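PDB 3Q2I: dehydrogenase from Chromobacterium violaceum, which binds NADH and UDP-GlcNAcA and probably oxidises this UDP-sugar on the route to 2,3-diacetamido-2,3-dideoxy-D-mannuronic acid. Local coordinates for residues 158-163 with 237-242; 164-169 with 244-249; 186-191 with 221-226. All coordinates share one frame; numbering follows the deposited sequence. Where two conformers were deposited one is given.

Contact 1: 158-163 with 237-242; sequences MVNVNV and LGSMNV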
# COMPACT_ATOMS: atom_id res chain seq x y z
N MET A 158 1.05 16.59 -25.36
CA MET A 158 2.29 15.87 -25.20
C MET A 158 3.48 16.81 -25.13
O MET A 158 3.62 17.74 -25.93
CB MET A 158 2.45 14.84 -26.33
CG MET A 158 3.78 14.09 -26.43
SD MET A 158 4.27 13.22 -24.90
CE MET A 158 2.80 12.24 -24.58
N VAL A 159 4.34 16.59 -24.15
CA VAL A 159 5.52 17.43 -23.90
C VAL A 159 6.74 16.52 -23.67
O VAL A 159 6.63 15.49 -22.97
CB VAL A 159 5.31 18.35 -22.66
CG1 VAL A 159 6.54 19.23 -22.44
CG2 VAL A 159 4.11 19.25 -22.85
N ASN A 160 7.89 16.83 -24.30
CA ASN A 160 9.13 16.13 -24.00
C ASN A 160 10.25 17.11 -23.79
O ASN A 160 10.44 17.99 -24.63
CB ASN A 160 9.47 15.12 -25.11
CG ASN A 160 10.80 14.46 -24.91
OD1 ASN A 160 11.67 14.55 -25.77
ND2 ASN A 160 10.98 13.75 -23.80
N VAL A 161 10.92 17.03 -22.66
CA VAL A 161 12.12 17.85 -22.39
C VAL A 161 13.34 16.92 -22.30
O VAL A 161 13.33 15.94 -21.54
CB VAL A 161 11.96 18.63 -21.08
CG1 VAL A 161 13.24 19.39 -20.71
CG2 VAL A 161 10.79 19.59 -21.20
N ASN A 162 14.45 17.23 -22.97
CA ASN A 162 15.68 16.44 -22.88
C ASN A 162 16.81 17.36 -22.50
O ASN A 162 16.95 18.45 -23.05
CB ASN A 162 16.10 15.79 -24.20
CG ASN A 162 15.10 14.75 -24.67
OD1 ASN A 162 14.53 14.01 -23.88
ND2 ASN A 162 14.99 14.61 -25.98
N VAL A 163 17.58 16.95 -21.52
CA VAL A 163 18.84 17.66 -21.16
C VAL A 163 19.90 16.58 -21.16
O VAL A 163 20.06 15.83 -20.18
CB VAL A 163 18.75 18.38 -19.82
CG1 VAL A 163 20.09 19.14 -19.53
CG2 VAL A 163 17.58 19.41 -19.90
N LEU A 237 0.24 14.97 -21.06
CA LEU A 237 1.25 14.07 -20.51
C LEU A 237 2.61 14.39 -21.08
O LEU A 237 2.73 15.02 -22.14
CB LEU A 237 0.94 12.62 -20.86
CG LEU A 237 -0.44 12.19 -20.38
CD1 LEU A 237 -0.67 10.75 -20.84
CD2 LEU A 237 -0.47 12.21 -18.84
N GLY A 238 3.67 13.97 -20.41
CA GLY A 238 4.98 14.22 -20.97
C GLY A 238 6.08 13.55 -20.18
O GLY A 238 5.83 12.91 -19.16
N SER A 239 7.31 13.73 -20.64
CA SER A 239 8.48 13.24 -19.90
C SER A 239 9.61 14.25 -19.95
O SER A 239 9.70 15.05 -20.90
CB SER A 239 8.98 11.94 -20.54
OG SER A 239 9.33 12.11 -21.90
N MET A 240 10.45 14.23 -18.93
CA MET A 240 11.73 14.93 -18.95
C MET A 240 12.85 13.95 -18.67
O MET A 240 12.76 13.15 -17.73
CB MET A 240 11.73 16.01 -17.86
CG MET A 240 13.05 16.76 -17.96
SD MET A 240 13.00 18.22 -16.88
CE MET A 240 14.71 18.66 -16.88
N ASN A 241 13.86 13.97 -19.54
CA ASN A 241 14.96 12.99 -19.48
C ASN A 241 16.23 13.80 -19.30
O ASN A 241 16.43 14.82 -20.00
CB ASN A 241 15.10 12.29 -20.83
CG ASN A 241 13.86 11.58 -21.22
OD1 ASN A 241 13.35 10.75 -20.47
ND2 ASN A 241 13.31 11.92 -22.38
N VAL A 242 17.07 13.43 -18.33
CA VAL A 242 18.30 14.17 -18.11
C VAL A 242 19.47 13.21 -17.90
O VAL A 242 19.34 12.21 -17.19
CB VAL A 242 18.11 15.15 -16.94
CG1 VAL A 242 16.93 16.07 -17.24
CG2 VAL A 242 17.82 14.43 -15.61
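Val161 lays CB and CG1 against the thioether chain of Met240, its directly paired neighbour, with Val161 CB 3.8 Å from Met240 CG. CG1 of Val161 (chi1 175°) and CG of Met240 are each anti to their own backbone N, and the methionine then runs extended, so that its terminal CE also reaches CG2 of Val163 at 4.2 Å. Val163 meets its own partner too, CB lying 3.9 Å from CG1 of Val242. Branched valines and a long, flexible methionine suit this face, which is packed under helix 193-203 through Tyr195 and Val196.

The other face is polar. Asn162 and Asn241 lie side by side and point the same way, their amides nearly coplanar. Asn241 ND2 gives an almost straight bond (174° at the hydrogen) to Asn162 OD1 at 2.8 Å, and the acceptor lies in the amide plane of Asn241. The remaining amide atoms are also used: Asn162 ND2 on Glu252, and Asn241 OD1 on Thr227 OG1 and on Ser239 of the second subunit. Asparagine, with a donor and an acceptor on one flat group, is well fitted to a buried subunit interface. Ser239 returns the bond to Asn241 of that subunit.

Backbone bonds alternate along the pair, with Val161 N on Ser239 O and Asn241 N on Val161 O, both at 2.9 Å. The strand axes are only 3° from parallel. These are the central parallel neighbours of a mixed, otherwise antiparallel sheet, with helices on one face and a second subunit on the other: the C-terminal alpha/beta domain of this oxidoreductase family.

Contact 2: 164-169 with 244-249; sequences FWTRPQ and MLTYPK. With HP7 ((2S,3S,4R,5R,6R)-5-acetamido-6-[[[(2R,3S,4R,5R)-5-(2,4-dioxopyrimidin-1-yl)-3,4-dihydroxy-oxolan-2-yl]methoxy-hydroxy-phosphoryl]oxy-hydroxy-phosphoryl]oxy-3,4-dihydroxy-oxane-2-carboxylic acid), chain C.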
# COMPACT_ATOMS: atom_id res chain seq x y z
N PHE A 164 20.64 16.54 -22.27
CA PHE A 164 21.68 15.50 -22.46
C PHE A 164 23.03 16.23 -22.45
O PHE A 164 23.46 16.74 -23.48
CB PHE A 164 21.47 14.75 -23.77
CG PHE A 164 20.12 14.05 -23.90
CD1 PHE A 164 19.49 13.53 -22.76
CD2 PHE A 164 19.53 13.83 -25.12
CE1 PHE A 164 18.27 12.85 -22.86
CE2 PHE A 164 18.31 13.13 -25.22
CZ PHE A 164 17.71 12.61 -24.08
N TRP A 165 23.61 16.35 -21.27
CA TRP A 165 24.78 17.18 -21.05
C TRP A 165 25.93 16.36 -20.48
O TRP A 165 25.85 15.14 -20.27
CB TRP A 165 24.39 18.31 -20.08
CG TRP A 165 23.61 19.45 -20.71
CD1 TRP A 165 23.20 19.63 -22.02
CD2 TRP A 165 23.19 20.61 -19.99
NE1 TRP A 165 22.53 20.83 -22.14
CE2 TRP A 165 22.49 21.43 -20.90
CE3 TRP A 165 23.28 20.99 -18.65
CZ2 TRP A 165 21.93 22.65 -20.50
CZ3 TRP A 165 22.73 22.21 -18.25
CH2 TRP A 165 22.05 23.03 -19.19
N THR A 166 27.03 17.05 -20.18
CA THR A 166 28.21 16.33 -19.75
C THR A 166 28.88 17.00 -18.58
O THR A 166 29.21 18.18 -18.70
CB THR A 166 29.27 16.29 -20.89
OG1 THR A 166 28.66 15.78 -22.07
CG2 THR A 166 30.45 15.46 -20.45
N ARG A 167 29.09 16.29 -17.48
CA ARG A 167 29.78 16.81 -16.30
C ARG A 167 30.73 15.72 -15.85
O ARG A 167 30.31 14.61 -15.51
CB ARG A 167 28.85 17.13 -15.12
CG ARG A 167 27.82 18.19 -15.40
CD ARG A 167 28.47 19.53 -15.72
NE ARG A 167 27.51 20.61 -15.88
CZ ARG A 167 26.98 20.96 -17.05
NH1 ARG A 167 26.13 21.99 -17.08
NH2 ARG A 167 27.27 20.30 -18.17
N PRO A 168 32.05 15.97 -15.91
CA PRO A 168 33.00 14.93 -15.56
C PRO A 168 33.19 14.92 -14.04
O PRO A 168 32.73 15.85 -13.37
CB PRO A 168 34.30 15.42 -16.25
CG PRO A 168 34.15 16.94 -16.19
CD PRO A 168 32.69 17.16 -16.50
N GLN A 169 33.85 13.90 -13.50
CA GLN A 169 34.09 13.86 -12.07
C GLN A 169 34.72 15.17 -11.52
O GLN A 169 34.44 15.58 -10.38
CB GLN A 169 34.91 12.63 -11.67
CG GLN A 169 35.06 12.39 -10.20
CD GLN A 169 33.73 12.03 -9.57
OE1 GLN A 169 32.94 11.26 -10.15
NE2 GLN A 169 33.45 12.62 -8.42
N MET A 244 23.94 13.69 -17.13
CA MET A 244 25.22 14.44 -17.17
C MET A 244 26.32 13.53 -17.72
O MET A 244 27.52 13.86 -17.59
CB MET A 244 25.58 15.00 -15.79
CG MET A 244 24.62 16.05 -15.27
SD MET A 244 24.36 17.45 -16.38
CE MET A 244 22.61 17.38 -16.75
N LEU A 245 25.96 12.40 -18.31
CA LEU A 245 26.98 11.41 -18.68
C LEU A 245 27.11 11.33 -20.20
O LEU A 245 27.60 10.32 -20.70
CB LEU A 245 26.56 10.00 -18.21
CG LEU A 245 26.34 9.92 -16.70
CD1 LEU A 245 25.99 8.48 -16.32
CD2 LEU A 245 27.53 10.47 -15.91
N THR A 246 26.74 12.39 -20.92
CA THR A 246 26.66 12.29 -22.38
C THR A 246 28.06 12.26 -23.02
O THR A 246 28.96 13.03 -22.64
CB THR A 246 25.93 13.50 -22.95
OG1 THR A 246 24.64 13.64 -22.30
CG2 THR A 246 25.73 13.32 -24.44
N TYR A 247 28.21 11.34 -23.96
CA TYR A 247 29.49 11.20 -24.70
C TYR A 247 29.48 12.06 -25.93
O TYR A 247 28.60 11.92 -26.77
CB TYR A 247 29.73 9.75 -25.14
CG TYR A 247 30.98 9.66 -26.00
CD1 TYR A 247 32.23 9.67 -25.41
CD2 TYR A 247 30.86 9.65 -27.37
CE1 TYR A 247 33.37 9.67 -26.19
CE2 TYR A 247 32.00 9.62 -28.16
CZ TYR A 247 33.22 9.65 -27.56
OH TYR A 247 34.33 9.65 -28.39
N PRO A 248 30.49 12.95 -26.06
CA PRO A 248 31.60 13.25 -25.17
C PRO A 248 31.50 14.67 -24.63
O PRO A 248 32.37 15.08 -23.85
CB PRO A 248 32.80 13.22 -26.12
CG PRO A 248 32.23 13.81 -27.35
CD PRO A 248 30.75 13.44 -27.43
N LYS A 249 30.46 15.40 -25.03
CA LYS A 249 30.19 16.75 -24.54
C LYS A 249 28.69 17.05 -24.63
O LYS A 249 27.93 16.21 -25.11
CB LYS A 249 30.99 17.78 -25.38
CG LYS A 249 30.55 17.85 -26.82
CD LYS A 249 31.47 18.79 -27.62
CE LYS A 249 31.19 18.58 -29.08
NZ LYS A 249 30.00 19.40 -29.38
N1 HP7 C . 31.01 20.83 -19.04
C2 HP7 C . 31.60 19.79 -19.63
O2 HP7 C . 32.46 19.13 -18.99
N3 HP7 C . 31.32 19.44 -20.89
C4 HP7 C . 30.42 20.14 -21.59
O4 HP7 C . 30.24 19.81 -22.79
C5 HP7 C . 29.78 21.24 -21.01
C6 HP7 C . 30.11 21.57 -19.71
PA HP7 C . 28.73 25.40 -18.41
PB HP7 C . 26.71 27.02 -17.29
O'P HP7 C . 26.39 22.57 -14.21
O'Q HP7 C . 26.77 23.97 -12.55
C1' HP7 C . 24.78 25.38 -16.61
O1A HP7 C . 28.14 25.05 -19.77
O1B HP7 C . 26.13 27.15 -18.67
C1C HP7 C . 31.33 21.11 -17.64
C2' HP7 C . 23.31 25.59 -16.21
N2' HP7 C . 22.77 26.79 -16.85
O2A HP7 C . 29.76 26.48 -18.23
O2B HP7 C . 27.40 28.16 -16.57
C2C HP7 C . 32.52 22.04 -17.46
O2C HP7 C . 33.22 21.51 -16.33
C3' HP7 C . 23.17 25.72 -14.70
O3' HP7 C . 21.75 25.58 -14.42
O3A HP7 C . 27.59 25.68 -17.31
O3B HP7 C . 25.50 26.58 -16.29
C3C HP7 C . 31.88 23.35 -17.03
O3C HP7 C . 32.75 24.09 -16.17
C4' HP7 C . 23.92 24.60 -13.97
O4' HP7 C . 23.95 24.78 -12.56
C4C HP7 C . 30.62 22.93 -16.28
O4C HP7 C . 30.21 21.82 -17.09
C5' HP7 C . 25.39 24.69 -14.42
O5' HP7 C . 25.37 24.35 -15.81
C5C HP7 C . 29.57 24.01 -16.38
O5C HP7 C . 29.30 24.04 -17.77
C6' HP7 C . 26.25 23.70 -13.67
C7' HP7 C . 21.73 26.86 -17.68
O7' HP7 C . 20.96 25.94 -17.98
C8' HP7 C . 21.49 28.22 -18.29
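Trp165 O is gripped twice by Thr246, which brings OG1 to 2.8 Å and its backbone N to 3.0 Å from that oxygen, both from the same face of the carbonyl plane, the hydroxyl well above it and the amide only tilted. Threonine suits the place because OG1, beside its own backbone N (chi1 -55°), points the same way as the amide. The two loops follow the parallel strands 156-164 and 237-243 of the C-terminal alpha/beta domain and form a wall of the UDP-sugar pocket. A second backbone bond, Arg167 N to Met244 O at 2.9 Å, joins the loops two residues on from Trp165.

Met244, bent at chi2 and chi3, runs alongside both Trp165 and Arg167. Its SD touches Trp165 CB at 3.8 Å; it lies above one guanidinium face of Arg167 and ligand O4C above the opposite one, both offset toward the rim. Arg167 NH2 bonds to Thr166 O, which fixes the rotation of the flat group. A cationic, planar tip matches the ligand carboxylate: O'P lies at the guanidinium edge, 2.8 Å from Arg167 NE, and Arg167 NH1 also reaches the sugar ring oxygen O5' at 2.8 Å.

Contact 3: 186-191 with 221-226; sequences GAFMNQ and EVEDTG. With HP7 ((2S,3S,4R,5R,6R)-5-acetamido-6-[[[(2R,3S,4R,5R)-5-(2,4-dioxopyrimidin-1-yl)-3,4-dihydroxy-oxolan-2-yl]methoxy-hydroxy-phosphoryl]oxy-hydroxy-phosphoryl]oxy-3,4-dihydroxy-oxane-2-carboxylic acid), chain C.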
# COMPACT_ATOMS: atom_id res chain seq x y z
N GLY A 186 21.04 16.84 -7.59
CA GLY A 186 21.74 16.26 -8.75
C GLY A 186 21.26 16.81 -10.06
O GLY A 186 20.98 18.01 -10.21
N ALA A 187 21.32 15.97 -11.08
CA ALA A 187 21.04 16.37 -12.45
C ALA A 187 19.75 17.19 -12.60
O ALA A 187 19.67 18.13 -13.42
CB ALA A 187 21.06 15.18 -13.39
N PHE A 188 18.71 16.84 -11.84
CA PHE A 188 17.47 17.61 -11.91
C PHE A 188 17.51 18.93 -11.14
O PHE A 188 17.14 19.97 -11.70
CB PHE A 188 16.27 16.77 -11.45
CG PHE A 188 15.74 15.80 -12.48
CD1 PHE A 188 14.96 16.21 -13.54
CD2 PHE A 188 15.81 14.43 -12.21
CE1 PHE A 188 14.39 15.30 -14.45
CE2 PHE A 188 15.14 13.49 -13.04
CZ PHE A 188 14.53 13.94 -14.22
N MET A 189 17.95 18.90 -9.88
CA MET A 189 17.86 20.09 -9.00
C MET A 189 18.95 21.12 -9.30
O MET A 189 18.66 22.33 -9.16
CB MET A 189 17.97 19.63 -7.56
CG MET A 189 18.05 20.75 -6.50
SD MET A 189 17.88 20.14 -4.82
CE MET A 189 16.12 19.83 -4.74
N ASN A 190 20.12 20.64 -9.68
CA ASN A 190 21.19 21.57 -10.09
C ASN A 190 21.17 21.74 -11.61
O ASN A 190 20.57 22.69 -12.11
CB ASN A 190 22.57 21.11 -9.61
CG ASN A 190 23.66 22.08 -10.09
OD1 ASN A 190 23.48 22.71 -11.12
ND2 ASN A 190 24.71 22.29 -9.31
N GLN A 191 21.70 20.78 -12.35
CA GLN A 191 22.11 21.10 -13.73
C GLN A 191 20.97 21.47 -14.66
O GLN A 191 21.01 22.47 -15.39
CB GLN A 191 23.02 20.01 -14.33
CG GLN A 191 24.38 19.95 -13.63
CD GLN A 191 24.36 19.10 -12.37
OE1 GLN A 191 23.56 18.16 -12.22
NE2 GLN A 191 25.21 19.43 -11.43
N GLU A 221 26.70 11.32 -4.39
CA GLU A 221 25.54 10.63 -3.83
C GLU A 221 24.24 11.02 -4.54
O GLU A 221 23.30 10.23 -4.49
CB GLU A 221 25.49 10.85 -2.34
CG GLU A 221 24.97 12.23 -2.04
CD GLU A 221 24.75 12.42 -0.56
OE1 GLU A 221 24.86 13.59 -0.12
OE2 GLU A 221 24.46 11.38 0.12
N VAL A 222 24.21 12.14 -5.25
CA VAL A 222 23.07 12.56 -6.05
C VAL A 222 23.01 11.93 -7.45
O VAL A 222 23.96 11.27 -7.90
CB VAL A 222 23.00 14.12 -6.20
CG1 VAL A 222 23.00 14.78 -4.80
CG2 VAL A 222 24.16 14.61 -7.10
N GLU A 223 21.88 12.02 -8.14
CA GLU A 223 21.75 11.43 -9.47
C GLU A 223 22.57 12.12 -10.52
O GLU A 223 22.64 13.37 -10.54
CB GLU A 223 20.27 11.29 -9.89
CG GLU A 223 19.58 12.58 -10.42
CD GLU A 223 19.22 13.65 -9.41
OE1 GLU A 223 19.36 13.45 -8.19
OE2 GLU A 223 18.76 14.75 -9.82
N ASP A 224 23.19 11.32 -11.39
CA ASP A 224 23.71 11.83 -12.64
C ASP A 224 22.81 11.63 -13.83
O ASP A 224 23.11 12.14 -14.93
CB ASP A 224 25.17 11.35 -12.91
CG ASP A 224 25.28 9.83 -12.99
OD1 ASP A 224 24.28 9.15 -13.35
OD2 ASP A 224 26.39 9.33 -12.70
N THR A 225 21.70 10.89 -13.63
CA THR A 225 20.83 10.47 -14.73
C THR A 225 19.41 10.32 -14.17
O THR A 225 19.24 9.83 -13.08
CB THR A 225 21.29 9.08 -15.26
OG1 THR A 225 22.65 9.19 -15.72
CG2 THR A 225 20.41 8.57 -16.42
N GLY A 226 18.40 10.70 -14.95
CA GLY A 226 17.03 10.55 -14.44
C GLY A 226 16.01 10.68 -15.53
O GLY A 226 16.26 11.30 -16.57
N1 HP7 C . 31.01 20.83 -19.04
C2 HP7 C . 31.60 19.79 -19.63
O2 HP7 C . 32.46 19.13 -18.99
N3 HP7 C . 31.32 19.44 -20.89
C4 HP7 C . 30.42 20.14 -21.59
O4 HP7 C . 30.24 19.81 -22.79
C5 HP7 C . 29.78 21.24 -21.01
C6 HP7 C . 30.11 21.57 -19.71
PA HP7 C . 28.73 25.40 -18.41
PB HP7 C . 26.71 27.02 -17.29
O'P HP7 C . 26.39 22.57 -14.21
O'Q HP7 C . 26.77 23.97 -12.55
C1' HP7 C . 24.78 25.38 -16.61
O1A HP7 C . 28.14 25.05 -19.77
O1B HP7 C . 26.13 27.15 -18.67
C1C HP7 C . 31.33 21.11 -17.64
C2' HP7 C . 23.31 25.59 -16.21
N2' HP7 C . 22.77 26.79 -16.85
O2A HP7 C . 29.76 26.48 -18.23
O2B HP7 C . 27.40 28.16 -16.57
C2C HP7 C . 32.52 22.04 -17.46
O2C HP7 C . 33.22 21.51 -16.33
C3' HP7 C . 23.17 25.72 -14.70
O3' HP7 C . 21.75 25.58 -14.42
O3A HP7 C . 27.59 25.68 -17.31
O3B HP7 C . 25.50 26.58 -16.29
C3C HP7 C . 31.88 23.35 -17.03
O3C HP7 C . 32.75 24.09 -16.17
C4' HP7 C . 23.92 24.60 -13.97
O4' HP7 C . 23.95 24.78 -12.56
C4C HP7 C . 30.62 22.93 -16.28
O4C HP7 C . 30.21 21.82 -17.09
C5' HP7 C . 25.39 24.69 -14.42
O5' HP7 C . 25.37 24.35 -15.81
C5C HP7 C . 29.57 24.01 -16.38
O5C HP7 C . 29.30 24.04 -17.77
C6' HP7 C . 26.25 23.70 -13.67
C7' HP7 C . 21.73 26.86 -17.68
O7' HP7 C . 20.96 25.94 -17.98
C8' HP7 C . 21.49 28.22 -18.29
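Glu223 sends its side chain back across the start of helix 187-191. From CB the chain leaves between its own backbone N and carbonyl carbon (chi1 79°) and folds again at chi2 (-74°), a double bend that turns the carboxylate onto Gly186, Ala187 and Phe188. CG comes first, 3.9 Å from Ala187 N. CD follows at 3.5 Å from the same Ala187 N, and OE1 lies 3.7 Å from Gly186 CA. At the tip, Glu223 OE2 accepts from Phe188 N at 2.9 Å in a nearly straight bond (170°), met on its anti side, slightly out of the carboxylate plane. OE2 has a second partner in Tyr339 OH, which also bonds Gly186 N. A carboxylate suits the amide end of a helix, where its negative charge would probably be stabilised.

The backbone of Glu223 adds its own grip, with Ala187 N bonded to Glu223 O at 3.0 Å. Val222 CG2 presses to 3.4 Å from Gly186 CA, an approach possible because glycine carries no side chain there. Further along, Asn190 extends anti to its backbone N, and its OD1 accepts a 2.6 Å bond from the ligand hydroxyl O4', while Asp184 holds ND2. The helix that Glu223 meets at its first turn, short and weakly bonded with a pi-type turn, thus also carries Asn190 and Gln191 of the pocket.

Glu223 OE2 also lies near the plane of the Phe188 ring, at its edge. The ring continues to Gly226, with Phe188 CE2 3.8 Å from Gly226 CA; glycine suits the spot because a CB would run into CE2. Phe188 is wedged between helix 325-344, through Leu335 and Met338, and the sheet, through Met240 and Val242 of strand 237-243 and Thr213 of strand 206-214.

The three contacts run from sheet to pocket within one C-terminal domain. Contact 2 continues both strands of contact 1 beyond their C-terminal ends; the centres are 18 Å apart, and Val163 CG1 touches Met244 CE at 4.1 Å. Contact 3, nested in the chain between the segments of both others, sits beside them. Strand 225-232 of contact 3 pairs with strand 237-243 of contact 1 (Val242 O to Gly226 N, 2.9 Å), and Asp224 O meets Met244 N of contact 2 at 2.8 Å. Contacts 2 and 3, centres 12 Å apart, meet the same sugar from neighbouring parts of the pocket, where Trp165 CZ3 lies 3.3 Å from Gln191 O. Contact 1 stays behind the pocket, with the side chain of Val163 about 7 Å from the ligand.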